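Local coordinates for protein aspartokinase (Clostridium acetobutylicum, PDB 3TVI) that probably catalyses the ATP-dependent phosphorylation of L-aspartate to 4-phospho-L-aspartate, the first step toward lysine, threonine and methionine, and carries lysine-binding regulatory ACT domains, at residues V380-K386 with E414-I418; G212-A216 with K225-K229; K47-I51 with L74-Y79. All coordinates share one frame; numbering follows the deposited sequence.

How the interactions relate
Interactions 1 and 2 lie on the same side of the chain's centre, with nearest atoms about 7 Å apart. Interaction 3 is far from both; its centre is about 46 Å from that of interaction 1. Interaction 1 is mostly buried and belongs to the ACT region. Interactions 2 and 3 fall in the amino acid kinase range. Interaction 2 is a surface contact within one loop, held by two backbone hydrogen bonds. Interaction 1 combines one backbone bond, apolar packing and a salt bridge at its exposed end. Interaction 3, partly buried, joins a helix start to another helix through side chains, with no clear hydrogen bond across it.

Interaction 1. Residues V380-K386 with E414-I418; sequences VGTGMAK and EINVI
Gly381 and Ile415 are joined by a backbone hydrogen bond, the one clear hydrogen bond across this contact. Gly381 N gives its hydrogen to Ile415 O at 2.9 Å, nearly straight at 172°. The same oxygen takes a longer CA-H...O contact from Val380 CA at 3.5 Å. The amide of Thr382 finds its acceptor outside, in the carboxylate of Glu234. Gly383 O is satisfied by the hydroxyl of Thr387. Val380 and Asn416 form an antiparallel non-hydrogen-bonded pair, with both side chains on one sheet face. They mark where strands 367-380 and 416-422 meet in the antiparallel sheet of the ACT region. The backbone of Val380 is hydrogen-bonded to Thr290 and Gly291, and that of Val417 to Thr379. Past the strand end, the loop toward helix 390-400 wraps over Ile415. Ile415 CG2 meets Thr382 CA at 3.5 Å and Ala385 CB at 3.7 Å. Met384 is a selenomethionine. Its chain bends at the last torsion (chi3 -38°), which brings CE to 3.5 Å from Val417 CG2. At the exposed end the Lys386 chain runs alongside that of Glu414. Lys386 NZ forms a salt bridge with Glu414 OE2 at 3.5 Å.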
loop_
_atom_site.group_PDB
_atom_site.type_symbol
_atom_site.label_atom_id
_atom_site.label_comp_id
_atom_site.label_asym_id
_atom_site.label_seq_id
_atom_site.Cartn_x
_atom_site.Cartn_y
_atom_site.Cartn_z
ATOM N N VAL B 380 -17.503 6.073 -2.014
ATOM C CA VAL B 380 -17.244 6.128 -3.450
ATOM C C VAL B 380 -18.127 7.166 -4.133
ATOM O O VAL B 380 -19.285 7.361 -3.747
ATOM C CB VAL B 380 -17.501 4.747 -4.091
ATOM C CG1 VAL B 380 -17.176 4.748 -5.569
ATOM C CG2 VAL B 380 -16.668 3.689 -3.404
ATOM N N GLY B 381 -17.578 7.839 -5.141
ATOM C CA GLY B 381 -18.368 8.772 -5.938
ATOM C C GLY B 381 -17.520 9.499 -6.951
ATOM O O GLY B 381 -16.378 9.796 -6.671
ATOM N N THR B 382 -18.056 9.777 -8.137
ATOM C CA THR B 382 -17.307 10.555 -9.132
ATOM C C THR B 382 -17.125 11.987 -8.624
ATOM O O THR B 382 -16.037 12.541 -8.688
ATOM C CB THR B 382 -17.992 10.561 -10.517
ATOM O OG1 THR B 382 -19.385 10.836 -10.364
ATOM C CG2 THR B 382 -17.826 9.217 -11.223
ATOM N N GLY B 383 -18.189 12.556 -8.065
ATOM C CA GLY B 383 -18.173 13.923 -7.552
ATOM C C GLY B 383 -17.254 14.198 -6.372
ATOM O O GLY B 383 -17.190 15.330 -5.889
HETATM N N MSE B 384 -16.539 13.183 -5.897
HETATM C CA MSE B 384 -15.522 13.390 -4.858
HETATM C C MSE B 384 -14.152 13.241 -5.468
HETATM O O MSE B 384 -13.269 12.602 -4.889
HETATM C CB MSE B 384 -15.734 12.426 -3.685
HETATM C CG MSE B 384 -15.865 10.963 -4.093
HETATM SE SE MSE B 384 -15.811 9.793 -2.522
HETATM C CE MSE B 384 -14.458 10.767 -1.474
ATOM N N ALA B 385 -13.963 13.858 -6.635
ATOM C CA ALA B 385 -12.801 13.588 -7.483
ATOM C C ALA B 385 -12.473 14.771 -8.385
ATOM O O ALA B 385 -12.768 14.710 -9.576
ATOM C CB ALA B 385 -13.076 12.369 -8.345
ATOM N N LYS B 386 -11.866 15.836 -7.856
ATOM C CA LYS B 386 -11.408 15.921 -6.467
ATOM C C LYS B 386 -11.947 17.192 -5.800
ATOM O O LYS B 386 -11.440 18.285 -5.998
ATOM C CB LYS B 386 -9.878 15.823 -6.373
ATOM C CG LYS B 386 -9.125 15.842 -7.702
ATOM C CD LYS B 386 -9.049 17.225 -8.335
ATOM C CE LYS B 386 -7.978 17.275 -9.414
ATOM N NZ LYS B 386 -8.195 16.241 -10.462
ATOM N N GLU B 414 -9.236 8.292 -7.915
ATOM C CA GLU B 414 -9.788 9.641 -7.877
ATOM C C GLU B 414 -11.215 9.727 -7.315
ATOM O O GLU B 414 -11.615 10.767 -6.805
ATOM C CB GLU B 414 -9.745 10.266 -9.278
ATOM C CG GLU B 414 -8.336 10.563 -9.790
ATOM C CD GLU B 414 -8.243 11.886 -10.544
ATOM O OE1 GLU B 414 -8.866 12.018 -11.627
ATOM O OE2 GLU B 414 -7.538 12.793 -10.046
ATOM N N ILE B 415 -11.970 8.637 -7.388
ATOM C CA ILE B 415 -13.381 8.650 -7.011
ATOM C C ILE B 415 -13.653 7.855 -5.727
ATOM O O ILE B 415 -14.728 7.268 -5.573
ATOM C CB ILE B 415 -14.254 8.090 -8.162
ATOM C CG1 ILE B 415 -13.818 6.675 -8.552
ATOM C CG2 ILE B 415 -14.176 8.997 -9.381
ATOM C CD1 ILE B 415 -14.890 5.918 -9.303
ATOM N N ASN B 416 -12.708 7.861 -4.787
ATOM C CA ASN B 416 -12.755 6.885 -3.702
ATOM C C ASN B 416 -11.819 7.155 -2.522
ATOM O O ASN B 416 -10.605 7.156 -2.682
ATOM C CB ASN B 416 -12.449 5.521 -4.326
ATOM C CG ASN B 416 -12.009 4.488 -3.320
ATOM O OD1 ASN B 416 -12.774 4.093 -2.447
ATOM N ND2 ASN B 416 -10.779 4.017 -3.461
ATOM N N VAL B 417 -12.390 7.375 -1.338
ATOM C CA VAL B 417 -11.602 7.384 -0.094
ATOM C C VAL B 417 -11.918 6.159 0.757
ATOM O O VAL B 417 -13.089 5.868 1.039
ATOM C CB VAL B 417 -11.841 8.628 0.784
ATOM C CG1 VAL B 417 -11.027 8.521 2.065
ATOM C CG2 VAL B 417 -11.470 9.888 0.032
ATOM N N ILE B 418 -10.862 5.463 1.175
ATOM C CA ILE B 418 -10.989 4.295 2.021
ATOM C C ILE B 418 -10.441 4.617 3.401
ATOM O O ILE B 418 -9.355 5.173 3.547
ATOM C CB ILE B 418 -10.229 3.096 1.451
ATOM C CG1 ILE B 418 -10.714 2.780 0.037
ATOM C CG2 ILE B 418 -10.418 1.886 2.350
ATOM C CD1 ILE B 418 -9.568 2.587 -0.935
#

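Interaction 2. Residues G212-A216 with K225-K229; sequences GFLMA and KTISK
Leu214 and Thr226 form a single backbone bridge inside the long loop between strands 203-208 and 229-231 of the kinase region. Their CA atoms are 4.4 Å apart, and a hydrogen bond lies on either side of the pair. Ile227 N donates to Phe213 O at 3.0 Å, with an angle of 176° at the hydrogen. Met215 N donates to Lys225 O at 2.8 Å. Leu214 CA adds a weaker CA-H...O contact to the same Lys225 oxygen. The bridge thus closes the loop at the base of the eight residues between the segments. Among those eight is Arg219, predicted to bind ATP. Ile227 is the centre of an inverse gamma turn, just before strand 229-231. Its side chain lies along the opposite backbone, with CG1 3.6 Å from Leu214 C. Ile227 CD1 reaches on to Phe213 CB at 4.0 Å. The chain of selenomethionine Met215 lies along Lys225. It bends at chi3 (-59°), and Met215 CE comes to 3.6 Å from Lys225 CB. Leu214 CD2 rests 3.9 Å from Thr226 OG1, the two side chains crossing at a slant. Phe213, Thr226 and Ile227 also touch Thr274 of strand 274-277. The amide of Lys225 bonds to the hydroxyl of Tyr434.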
loop_
_atom_site.group_PDB
_atom_site.type_symbol
_atom_site.label_atom_id
_atom_site.label_comp_id
_atom_site.label_asym_id
_atom_site.label_seq_id
_atom_site.Cartn_x
_atom_site.Cartn_y
_atom_site.Cartn_z
ATOM N N GLY B 212 -32.869 -2.261 -7.588
ATOM C CA GLY B 212 -31.606 -1.566 -7.772
ATOM C C GLY B 212 -30.603 -1.897 -6.683
ATOM O O GLY B 212 -30.743 -2.895 -5.980
ATOM N N PHE B 213 -29.574 -1.062 -6.580
ATOM C CA PHE B 213 -28.605 -1.103 -5.492
ATOM C C PHE B 213 -28.892 0.027 -4.514
ATOM O O PHE B 213 -29.449 1.059 -4.890
ATOM C CB PHE B 213 -27.194 -0.924 -6.048
ATOM C CG PHE B 213 -26.858 -1.867 -7.164
ATOM C CD1 PHE B 213 -27.017 -3.239 -7.002
ATOM C CD2 PHE B 213 -26.378 -1.390 -8.373
ATOM C CE1 PHE B 213 -26.708 -4.115 -8.028
ATOM C CE2 PHE B 213 -26.065 -2.258 -9.405
ATOM C CZ PHE B 213 -26.226 -3.621 -9.230
ATOM N N LEU B 214 -28.498 -0.152 -3.262
ATOM C CA LEU B 214 -28.699 0.904 -2.271
ATOM C C LEU B 214 -27.416 1.679 -2.002
ATOM O O LEU B 214 -26.312 1.186 -2.225
ATOM C CB LEU B 214 -29.223 0.317 -0.961
ATOM C CG LEU B 214 -30.623 -0.292 -0.994
ATOM C CD1 LEU B 214 -30.870 -0.966 0.339
ATOM C CD2 LEU B 214 -31.677 0.763 -1.288
HETATM N N MSE B 215 -27.574 2.897 -1.508
HETATM C CA MSE B 215 -26.433 3.747 -1.213
HETATM C C MSE B 215 -25.597 3.126 -0.133
HETATM O O MSE B 215 -24.381 3.290 -0.128
HETATM C CB MSE B 215 -26.939 5.103 -0.758
HETATM C CG MSE B 215 -25.871 6.167 -0.900
HETATM SE SE MSE B 215 -26.734 7.926 -1.061
HETATM C CE MSE B 215 -27.854 7.670 -2.671
ATOM N N ALA B 216 -26.239 2.412 0.793
ATOM C CA ALA B 216 -25.530 1.660 1.831
ATOM C C ALA B 216 -26.227 0.347 2.191
ATOM O O ALA B 216 -27.332 0.058 1.736
ATOM C CB ALA B 216 -25.358 2.509 3.076
ATOM N N LYS B 225 -31.198 5.492 0.705
ATOM C CA LYS B 225 -31.560 5.848 -0.660
ATOM C C LYS B 225 -31.077 4.835 -1.710
ATOM O O LYS B 225 -30.073 4.138 -1.518
ATOM C CB LYS B 225 -31.033 7.248 -0.998
ATOM C CG LYS B 225 -31.809 8.364 -0.315
ATOM C CD LYS B 225 -31.039 9.676 -0.280
ATOM C CE LYS B 225 -31.809 10.737 0.502
ATOM N NZ LYS B 225 -30.971 11.915 0.876
ATOM N N THR B 226 -31.827 4.750 -2.809
ATOM C CA THR B 226 -31.451 3.934 -3.957
ATOM C C THR B 226 -30.476 4.715 -4.817
ATOM O O THR B 226 -30.597 5.927 -4.937
ATOM C CB THR B 226 -32.683 3.598 -4.809
ATOM O OG1 THR B 226 -33.558 2.759 -4.048
ATOM C CG2 THR B 226 -32.286 2.901 -6.118
ATOM N N ILE B 227 -29.523 4.018 -5.425
ATOM C CA ILE B 227 -28.546 4.662 -6.288
ATOM C C ILE B 227 -29.152 4.905 -7.673
ATOM O O ILE B 227 -28.886 4.178 -8.615
ATOM C CB ILE B 227 -27.259 3.822 -6.442
ATOM C CG1 ILE B 227 -26.678 3.429 -5.079
ATOM C CG2 ILE B 227 -26.229 4.593 -7.256
ATOM C CD1 ILE B 227 -25.469 2.522 -5.175
ATOM N N SER B 228 -29.974 5.936 -7.789
ATOM C CA SER B 228 -30.443 6.419 -9.086
ATOM C C SER B 228 -29.528 6.053 -10.285
ATOM O O SER B 228 -29.966 5.376 -11.213
ATOM C CB SER B 228 -30.623 7.936 -9.000
ATOM O OG SER B 228 -30.968 8.500 -10.250
ATOM N N LYS B 229 -28.270 6.492 -10.250
ATOM C CA LYS B 229 -27.327 6.326 -11.371
ATOM C C LYS B 229 -25.902 5.993 -10.887
ATOM O O LYS B 229 -25.497 6.409 -9.812
ATOM C CB LYS B 229 -27.295 7.611 -12.197
ATOM C CG LYS B 229 -28.535 7.861 -13.040
ATOM C CD LYS B 229 -28.706 9.333 -13.398
ATOM C CE LYS B 229 -29.347 9.487 -14.773
ATOM N NZ LYS B 229 -30.183 10.712 -14.937
#

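Interaction 3. Residues K47-I51 with L74-Y79; sequences KDYKI and LISQRY
The Tyr49 ring and the Arg78 guanidinium are turned steeply against each other, with 73° between their planes. One face of the ring carries Asp48 OD1, a neighbour in its own segment, 3.7 Å above the plane and displaced from the ring centre. Across the contact the ring is met obliquely. Leu74 CB lies 4.1 Å from Tyr49 CZ, and Arg78 CD lies 3.7 Å from Tyr49 OH. Tyr49 and Arg78 pass one another head to tail. Tyr49 CG sits between its backbone N and carbonyl carbon (chi1 62°), and from there the ring extends to the helix. Its hydroxyl ends 3.4 Å from Leu74 O, an oxygen that already accepts the helix bond from Arg78 N.

Ile51 adds a second apolar contact. It is the first residue of helix 51-63, with Lys50 at the N-cap position. Ile51 CD1 enters between three residues of helix 69-85. It touches Arg78 CG at 3.9 Å, Ile75 CG1 at 4.2 Å and, obliquely, the Tyr79 ring at CE1. This packing joins the start of one helix to the side of the other, close to Thr52, a predicted substrate-binding residue. Tyr79 OH is held by Gly116 O of helix 109-127.

Asp48 OD2 stands 4.2 Å from Arg78 NH2, well out of the guanidinium plane, so no N-H points at it. Its firmer partner is Arg44, in a salt bridge. Arg78 gives a hydrogen bond from NH1 to Ala15 O. Arg44 and Arg78 lie near each other, with the Asp48 carboxylate close to both, which probably eases their proximity. The contact thus rests largely on apolar touches, probably with some undirected attraction between the Asp48 and Arg78 charges.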
loop_
_atom_site.group_PDB
_atom_site.type_symbol
_atom_site.label_atom_id
_atom_site.label_comp_id
_atom_site.label_asym_id
_atom_site.label_seq_id
_atom_site.Cartn_x
_atom_site.Cartn_y
_atom_site.Cartn_z
ATOM N N LYS B 47 -33.321 -25.302 1.358
ATOM C CA LYS B 47 -32.990 -26.714 1.182
ATOM C C LYS B 47 -33.490 -27.317 -0.138
ATOM O O LYS B 47 -33.345 -28.517 -0.362
ATOM C CB LYS B 47 -33.461 -27.542 2.394
ATOM C CG LYS B 47 -32.320 -27.896 3.345
ATOM C CD LYS B 47 -32.796 -28.417 4.695
ATOM C CE LYS B 47 -32.579 -27.398 5.808
ATOM N NZ LYS B 47 -33.301 -26.119 5.564
ATOM N N ASP B 48 -34.056 -26.491 -1.016
ATOM C CA ASP B 48 -34.476 -26.950 -2.339
ATOM C C ASP B 48 -33.255 -27.295 -3.186
ATOM O O ASP B 48 -32.205 -26.660 -3.065
ATOM C CB ASP B 48 -35.308 -25.865 -3.036
ATOM C CG ASP B 48 -35.897 -26.322 -4.359
ATOM O OD1 ASP B 48 -36.319 -27.496 -4.471
ATOM O OD2 ASP B 48 -35.956 -25.490 -5.290
ATOM N N TYR B 49 -33.397 -28.321 -4.022
ATOM C CA TYR B 49 -32.376 -28.686 -4.998
ATOM C C TYR B 49 -32.404 -27.687 -6.148
ATOM O O TYR B 49 -33.467 -27.162 -6.487
ATOM C CB TYR B 49 -32.628 -30.090 -5.540
ATOM C CG TYR B 49 -33.948 -30.234 -6.262
ATOM C CD1 TYR B 49 -34.095 -29.797 -7.575
ATOM C CD2 TYR B 49 -35.050 -30.799 -5.630
ATOM C CE1 TYR B 49 -35.302 -29.914 -8.237
ATOM C CE2 TYR B 49 -36.260 -30.928 -6.283
ATOM C CZ TYR B 49 -36.384 -30.484 -7.588
ATOM O OH TYR B 49 -37.587 -30.609 -8.254
ATOM N N LYS B 50 -31.241 -27.443 -6.750
ATOM C CA LYS B 50 -31.100 -26.497 -7.861
ATOM C C LYS B 50 -30.960 -27.278 -9.162
ATOM O O LYS B 50 -30.167 -28.219 -9.236
ATOM C CB LYS B 50 -29.868 -25.627 -7.643
ATOM C CG LYS B 50 -29.629 -24.587 -8.722
ATOM C CD LYS B 50 -28.268 -23.950 -8.529
ATOM C CE LYS B 50 -27.992 -22.849 -9.545
ATOM N NZ LYS B 50 -26.675 -22.186 -9.293
ATOM N N ILE B 51 -31.722 -26.892 -10.184
ATOM C CA ILE B 51 -31.742 -27.654 -11.439
ATOM C C ILE B 51 -30.338 -27.891 -11.992
ATOM O O ILE B 51 -29.888 -29.039 -12.077
ATOM C CB ILE B 51 -32.577 -26.960 -12.533
ATOM C CG1 ILE B 51 -34.069 -27.055 -12.210
ATOM C CG2 ILE B 51 -32.288 -27.579 -13.895
ATOM C CD1 ILE B 51 -34.614 -28.467 -12.189
ATOM N N LEU B 74 -37.173 -35.564 -11.167
ATOM C CA LEU B 74 -37.309 -34.285 -10.496
ATOM C C LEU B 74 -37.191 -33.127 -11.474
ATOM O O LEU B 74 -37.883 -32.117 -11.326
ATOM C CB LEU B 74 -36.269 -34.152 -9.389
ATOM C CG LEU B 74 -36.431 -35.147 -8.242
ATOM C CD1 LEU B 74 -35.282 -35.035 -7.249
ATOM C CD2 LEU B 74 -37.768 -34.923 -7.557
ATOM N N ILE B 75 -36.335 -33.272 -12.481
ATOM C CA ILE B 75 -36.179 -32.216 -13.466
ATOM C C ILE B 75 -37.465 -32.088 -14.261
ATOM O O ILE B 75 -38.064 -31.018 -14.323
ATOM C CB ILE B 75 -35.006 -32.468 -14.417
ATOM C CG1 ILE B 75 -33.687 -32.336 -13.656
ATOM C CG2 ILE B 75 -35.047 -31.468 -15.555
ATOM C CD1 ILE B 75 -32.462 -32.731 -14.452
ATOM N N SER B 76 -37.904 -33.189 -14.852
ATOM C CA SER B 76 -39.115 -33.151 -15.659
ATOM C C SER B 76 -40.272 -32.757 -14.755
ATOM O O SER B 76 -41.124 -31.963 -15.139
ATOM C CB SER B 76 -39.382 -34.495 -16.326
ATOM O OG SER B 76 -39.877 -35.420 -15.377
ATOM N N GLN B 77 -40.275 -33.298 -13.542
ATOM C CA GLN B 77 -41.276 -32.936 -12.556
ATOM C C GLN B 77 -41.303 -31.427 -12.353
ATOM O O GLN B 77 -42.372 -30.818 -12.354
ATOM C CB GLN B 77 -40.989 -33.637 -11.240
ATOM C CG GLN B 77 -41.959 -33.299 -10.128
ATOM C CD GLN B 77 -41.893 -34.300 -8.991
ATOM O OE1 GLN B 77 -41.550 -35.476 -9.192
ATOM N NE2 GLN B 77 -42.226 -33.841 -7.783
ATOM N N ARG B 78 -40.122 -30.834 -12.198
ATOM C CA ARG B 78 -40.001 -29.391 -12.022
ATOM C C ARG B 78 -40.578 -28.641 -13.206
ATOM O O ARG B 78 -41.346 -27.692 -13.035
ATOM C CB ARG B 78 -38.536 -28.996 -11.864
ATOM C CG ARG B 78 -38.305 -27.565 -11.406
ATOM C CD ARG B 78 -38.461 -27.444 -9.905
ATOM N NE ARG B 78 -37.743 -26.280 -9.416
ATOM C CZ ARG B 78 -38.200 -25.038 -9.450
ATOM N NH1 ARG B 78 -39.401 -24.762 -9.942
ATOM N NH2 ARG B 78 -37.448 -24.061 -8.975
ATOM N N TYR B 79 -40.195 -29.066 -14.403
ATOM C CA TYR B 79 -40.592 -28.373 -15.619
ATOM C C TYR B 79 -42.022 -28.685 -16.079
ATOM O O TYR B 79 -42.643 -27.855 -16.741
ATOM C CB TYR B 79 -39.609 -28.664 -16.753
ATOM C CG TYR B 79 -38.374 -27.795 -16.738
ATOM C CD1 TYR B 79 -37.191 -28.232 -16.146
ATOM C CD2 TYR B 79 -38.380 -26.537 -17.324
ATOM C CE1 TYR B 79 -36.056 -27.435 -16.135
ATOM C CE2 TYR B 79 -37.245 -25.735 -17.319
ATOM C CZ TYR B 79 -36.089 -26.190 -16.723
ATOM O OH TYR B 79 -34.968 -25.403 -16.715
#